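Local coordinates for sensor protein (PDB 3LIC) that probably senses an extracellular signal through its PDC-type domain and relays it to its own histidine kinase part in a two-component system, at residues L62-R65 with I66-N69; N117-W120 with W121-I125. All blocks are in the same frame, centred on the assembly; numbering follows the deposited sequence.

Contact 1: L62-R65 with I66-N69; sequences LTNR and IQRN
Asn-64 and Arg-68 meet one turn apart near the C-terminal end of helix 55-68. Their side chains run alongside each other and point the same way. CB of Asn-64 sits over one face of the Arg-68 guanidinium, 3.4 Å from NH1. The amide and guanidinium planes are turned 47° from each other. Arg-68 reaches back over Asn-64 because its chain bends at CD (chi3 -96°). The touch is van der Waals contact. In the backbone, Arg-68 N donates to Asn-64 O at 2.7 Å.

On the buried side, Ile-66 closes the turn two residues earlier. Ile-66 N gives a hydrogen bond to Leu-62 O at 3.0 Å. Its CG1 lies beside its own backbone N (chi1 -74°), which sets that branch 3.4 Å from Leu-62 O. Ile-66 also packs on Ser-75 and Phe-101, so this face of the helix meets strands 74-79 and 101-105.

Arg-65 has its CB and CG against the peptide N of Ile-66. Beyond CG the chain is extended and leads away from the turn. Its NH1 bonds Asn-35 O, and its side chain touches Thr-36 and Leu-39 on helix 2-46. Its NE makes a weak hydrogen bond to Ser-75 OG. Arg-65 O receives a weak bond from Asn-69 N at 3.1 Å, as the helix gives way to a loop.

Thr-63 and Gln-67 also lie side by side, with Thr-63 CG2 3.8 Å from Gln-67 NE2. Gln-67 N donates to Thr-63 O at 2.7 Å; Thr-63 OG1 is hydrogen-bonded to Lys-59 O.

Main-chain bonds chiefly hold these turns. Arg-65 reaches both helix 2-46 and the sheet. Asn-64 CB gives the Arg-68 guanidinium a carbon surface, but no charge partner within 62-69.

Contact 2: N117-W120 with W121-I125; sequences NWDW and WSKAI
Trp-120 has CG between its backbone N and carbonyl carbon (chi1 71°), which lays one face of its indole against CB of Trp-121, toward the ring's rim. Trp-121 has CG anti to its backbone N (chi1 171°), and this swings its own ring away from the turn. CE3 of Trp-120 is 4.1 Å from CB of Trp-121. The two indoles do not stack; CZ3 of Trp-120 comes to the edge of the Trp-121 ring. This is the start of the short helix 119-122 in a PDC fold, with Trp-118 at the N-cap position.

Both indoles pack on Val-162 of the sheet. Trp-120 also touches Thr-148, and its NE1 bonds Tyr-111 OH. Tyr-111 stacks on the ring of Trp-118, so one tyrosine links the two tryptophans. A bound 1,2-ethanediol lies about 3 Å from the Trp-120 side chain at nearest atoms; it probably comes from the crystallisation liquor, but is consistent with a small pocket here. Replacing Trp-120 by an alanine is likely to leave Tyr-111 OH without its indole N-H partner and to open a gap beside Trp-121 CB and Val-162.

The backbone fixes the first turn. Trp-118 O accepts two bonds. Ser-122 N approaches Trp-118 O nearly in line with the carbonyl at 2.9 Å, whereas Trp-121 N comes to Trp-118 O from above the carbonyl plane at 3.0 Å. Lys-123 N donates to Asp-119 O at 2.9 Å. The Lys-123 side chain bends at chi2, and Lys-123 NZ stays 6.8 Å from Asp-119 OD1, so no salt bridge forms. Asp-119 OD2 has weak bonds to Tyr-131 OH and Lys-134 N.

One water bridges the cap to the helix: it accepts from Trp-118 N at 2.8 Å and from Ser-122 OG at 3.0 Å.

Both are local contacts along a helix end, the last turns of one helix and the first of another. Both lie within the first PDC sensor domain and meet the same antiparallel six-stranded sheet. The centres of contact 1 and contact 2 are 23 Å apart. The nearest atoms of contact 1 and contact 2 are about 10 Å apart, so they do not touch. Contact 1 lies on a helix that touches both helix 2-46 and the sheet. Contact 2 begins a short helix against strands 131-137, 145-153 and 161-168. Each is partly buried. Contact 1 buries Leu-62 and Ile-66 and exposes Gln-67 and Arg-68. Contact 2 is mostly aromatic, with buried indoles, tyrosine partners and a bridging water.

Contact 1: L62-R65 with I66-N69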
loop_
_atom_site.group_PDB
_atom_site.type_symbol
_atom_site.label_atom_id
_atom_site.label_comp_id
_atom_site.label_asym_id
_atom_site.label_seq_id
_atom_site.Cartn_x
_atom_site.Cartn_y
_atom_site.Cartn_z
ATOM N N LEU A 62 1.078 20.514 -0.606
ATOM C CA LEU A 62 1.111 19.140 -1.051
ATOM C C LEU A 62 2.198 18.889 -2.091
ATOM O O LEU A 62 2.801 17.803 -2.088
ATOM C CB LEU A 62 -0.234 18.685 -1.633
ATOM C CG LEU A 62 -1.413 18.686 -0.671
ATOM C CD1 LEU A 62 -2.724 18.460 -1.364
ATOM C CD2 LEU A 62 -1.184 17.605 0.370
ATOM N N THR A 63 2.419 19.850 -3.010
ATOM C CA THR A 63 3.554 19.704 -3.964
ATOM C C THR A 63 4.899 19.551 -3.302
ATOM O O THR A 63 5.671 18.616 -3.634
ATOM C CB THR A 63 3.659 20.885 -4.965
ATOM O OG1 THR A 63 2.427 20.946 -5.643
ATOM C CG2 THR A 63 4.783 20.628 -6.026
ATOM N N ASN A 64 5.183 20.470 -2.378
ATOM C CA ASN A 64 6.459 20.434 -1.642
ATOM C C ASN A 64 6.638 19.132 -0.867
ATOM O O ASN A 64 7.733 18.541 -0.794
ATOM C CB ASN A 64 6.501 21.606 -0.653
ATOM C CG ASN A 64 6.593 22.935 -1.344
ATOM O OD1 ASN A 64 6.840 22.977 -2.537
ATOM N ND2 ASN A 64 6.385 24.036 -0.605
ATOM N N ARG A 65 5.547 18.663 -0.279
ATOM C CA ARG A 65 5.598 17.404 0.499
ATOM C C ARG A 65 5.846 16.220 -0.396
ATOM O O ARG A 65 6.611 15.313 -0.038
ATOM C CB ARG A 65 4.311 17.293 1.369
ATOM C CG ARG A 65 3.595 15.941 1.364
ATOM C CD ARG A 65 2.363 15.922 2.432
ATOM N NE ARG A 65 1.981 14.593 2.865
ATOM C CZ ARG A 65 2.214 14.189 4.091
ATOM N NH1 ARG A 65 2.771 15.052 4.931
ATOM N NH2 ARG A 65 1.917 12.957 4.476
ATOM N N ILE A 66 5.220 16.148 -1.562
ATOM C CA ILE A 66 5.494 15.007 -2.439
ATOM C C ILE A 66 6.917 15.165 -3.031
ATOM O O ILE A 66 7.731 14.218 -3.104
ATOM C CB ILE A 66 4.350 14.962 -3.546
ATOM C CG1 ILE A 66 3.082 14.456 -2.842
ATOM C CG2 ILE A 66 4.671 14.065 -4.771
ATOM C CD1 ILE A 66 3.358 13.102 -2.107
ATOM N N GLN A 67 7.225 16.394 -3.443
ATOM C CA GLN A 67 8.535 16.688 -3.988
ATOM C C GLN A 67 9.658 16.320 -2.996
ATOM O O GLN A 67 10.682 15.750 -3.366
ATOM C CB GLN A 67 8.587 18.170 -4.348
ATOM C CG GLN A 67 9.640 18.520 -5.368
ATOM C CD GLN A 67 9.295 19.831 -6.126
ATOM O OE1 GLN A 67 9.725 20.024 -7.252
ATOM N NE2 GLN A 67 8.534 20.713 -5.504
ATOM N N ARG A 68 9.427 16.586 -1.721
ATOM C CA ARG A 68 10.425 16.254 -0.695
ATOM C C ARG A 68 10.457 14.801 -0.201
ATOM O O ARG A 68 11.411 14.413 0.467
ATOM C CB ARG A 68 10.351 17.284 0.465
ATOM C CG ARG A 68 10.589 18.696 -0.152
ATOM C CD ARG A 68 11.151 19.798 0.736
ATOM N NE ARG A 68 10.065 20.609 1.259
ATOM C CZ ARG A 68 9.899 21.927 1.112
ATOM N NH1 ARG A 68 8.832 22.498 1.671
ATOM N NH2 ARG A 68 10.774 22.668 0.451
ATOM N N ASN A 69 9.435 14.002 -0.516
ATOM C CA ASN A 69 9.421 12.587 -0.134
ATOM C C ASN A 69 9.311 11.702 -1.335
ATOM O O ASN A 69 8.208 11.396 -1.768
ATOM C CB ASN A 69 8.289 12.298 0.850
ATOM C CG ASN A 69 8.434 13.102 2.122
ATOM O OD1 ASN A 69 7.834 14.163 2.300
ATOM N ND2 ASN A 69 9.254 12.628 2.988
#

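Contact 2: N117-W120 with W121-I125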
loop_
_atom_site.group_PDB
_atom_site.type_symbol
_atom_site.label_atom_id
_atom_site.label_comp_id
_atom_site.label_asym_id
_atom_site.label_seq_id
_atom_site.Cartn_x
_atom_site.Cartn_y
_atom_site.Cartn_z
ATOM N N ASN A 117 -17.668 4.454 -2.603
ATOM C CA ASN A 117 -16.828 3.599 -3.388
ATOM C C ASN A 117 -15.409 3.784 -3.029
ATOM O O ASN A 117 -14.547 3.122 -3.579
ATOM C CB ASN A 117 -17.014 3.874 -4.882
ATOM C CG ASN A 117 -18.374 3.406 -5.372
ATOM O OD1 ASN A 117 -19.171 4.215 -5.844
ATOM N ND2 ASN A 117 -18.658 2.093 -5.230
ATOM N N TRP A 118 -15.146 4.696 -2.104
ATOM C CA TRP A 118 -13.785 5.081 -1.832
ATOM C C TRP A 118 -13.395 4.786 -0.354
ATOM O O TRP A 118 -13.635 5.614 0.531
ATOM C CB TRP A 118 -13.581 6.557 -2.265
ATOM C CG TRP A 118 -13.856 6.723 -3.798
ATOM C CD1 TRP A 118 -15.008 7.150 -4.392
ATOM C CD2 TRP A 118 -12.944 6.416 -4.864
ATOM N NE1 TRP A 118 -14.887 7.127 -5.814
ATOM C CE2 TRP A 118 -13.637 6.635 -6.110
ATOM C CE3 TRP A 118 -11.671 5.858 -4.899
ATOM C CZ2 TRP A 118 -13.031 6.417 -7.353
ATOM C CZ3 TRP A 118 -11.049 5.654 -6.132
ATOM C CH2 TRP A 118 -11.727 5.975 -7.355
ATOM N N ASP A 119 -12.778 3.609 -0.127
ATOM C CA ASP A 119 -12.271 3.184 1.196
ATOM C C ASP A 119 -11.566 4.291 1.910
ATOM O O ASP A 119 -11.844 4.584 3.100
ATOM C CB ASP A 119 -11.214 2.068 1.024
ATOM C CG ASP A 119 -11.755 0.702 1.388
ATOM O OD1 ASP A 119 -13.018 0.642 1.507
ATOM O OD2 ASP A 119 -10.905 -0.244 1.581
ATOM N N TRP A 120 -10.632 4.919 1.183
ATOM C CA TRP A 120 -9.774 5.916 1.813
ATOM C C TRP A 120 -10.488 7.084 2.476
ATOM O O TRP A 120 -9.907 7.761 3.326
ATOM C CB TRP A 120 -8.716 6.428 0.828
ATOM C CG TRP A 120 -9.199 7.301 -0.290
ATOM C CD1 TRP A 120 -9.362 6.940 -1.641
ATOM C CD2 TRP A 120 -9.439 8.709 -0.223
ATOM N NE1 TRP A 120 -9.726 8.028 -2.378
ATOM C CE2 TRP A 120 -9.807 9.129 -1.552
ATOM C CE3 TRP A 120 -9.378 9.670 0.827
ATOM C CZ2 TRP A 120 -10.066 10.466 -1.869
ATOM C CZ3 TRP A 120 -9.692 11.037 0.521
ATOM C CH2 TRP A 120 -10.016 11.423 -0.835
ATOM N N TRP A 121 -11.704 7.373 2.005
ATOM C CA TRP A 121 -12.562 8.384 2.613
ATOM C C TRP A 121 -13.510 7.690 3.633
ATOM O O TRP A 121 -13.474 7.990 4.802
ATOM C CB TRP A 121 -13.394 9.136 1.569
ATOM C CG TRP A 121 -14.408 9.994 2.290
ATOM C CD1 TRP A 121 -15.705 9.662 2.585
ATOM C CD2 TRP A 121 -14.170 11.273 2.921
ATOM N NE1 TRP A 121 -16.292 10.679 3.296
ATOM C CE2 TRP A 121 -15.377 11.656 3.552
ATOM C CE3 TRP A 121 -13.047 12.113 3.024
ATOM C CZ2 TRP A 121 -15.528 12.859 4.248
ATOM C CZ3 TRP A 121 -13.185 13.335 3.750
ATOM C CH2 TRP A 121 -14.437 13.701 4.334
ATOM N N SER A 122 -14.307 6.735 3.173
ATOM C CA SER A 122 -15.398 6.181 3.972
ATOM C C SER A 122 -14.886 5.580 5.283
ATOM O O SER A 122 -15.426 5.872 6.365
ATOM C CB SER A 122 -16.105 5.097 3.188
ATOM O OG SER A 122 -16.701 5.592 2.022
ATOM N N LYS A 123 -13.856 4.737 5.210
ATOM C CA LYS A 123 -13.421 4.047 6.429
ATOM C C LYS A 123 -12.909 5.045 7.481
ATOM O O LYS A 123 -13.200 4.936 8.676
ATOM C CB LYS A 123 -12.392 2.977 6.101
ATOM C CG LYS A 123 -13.038 1.679 5.708
ATOM C CD LYS A 123 -13.998 1.245 6.845
ATOM C CE LYS A 123 -14.468 -0.227 6.754
ATOM N NZ LYS A 123 -15.654 -0.428 7.675
ATOM N N ALA A 124 -12.254 6.087 6.979
ATOM C CA ALA A 124 -11.179 6.832 7.645
ATOM C C ALA A 124 -11.624 8.189 8.291
ATOM O O ALA A 124 -10.919 8.743 9.195
ATOM C CB ALA A 124 -10.043 7.058 6.610
ATOM N N ILE A 125 -12.763 8.730 7.834
ATOM C CA ILE A 125 -13.263 10.040 8.362
ATOM C C ILE A 125 -13.492 10.038 9.921
ATOM O O ILE A 125 -13.474 11.105 10.587
ATOM C CB ILE A 125 -14.510 10.632 7.532
ATOM C CG1 ILE A 125 -14.864 12.067 7.982
ATOM C CG2 ILE A 125 -15.751 9.704 7.600
ATOM C CD1 ILE A 125 -13.662 13.052 8.074
HETATM O O HOH W 1 -16.353 6.749 -0.677
#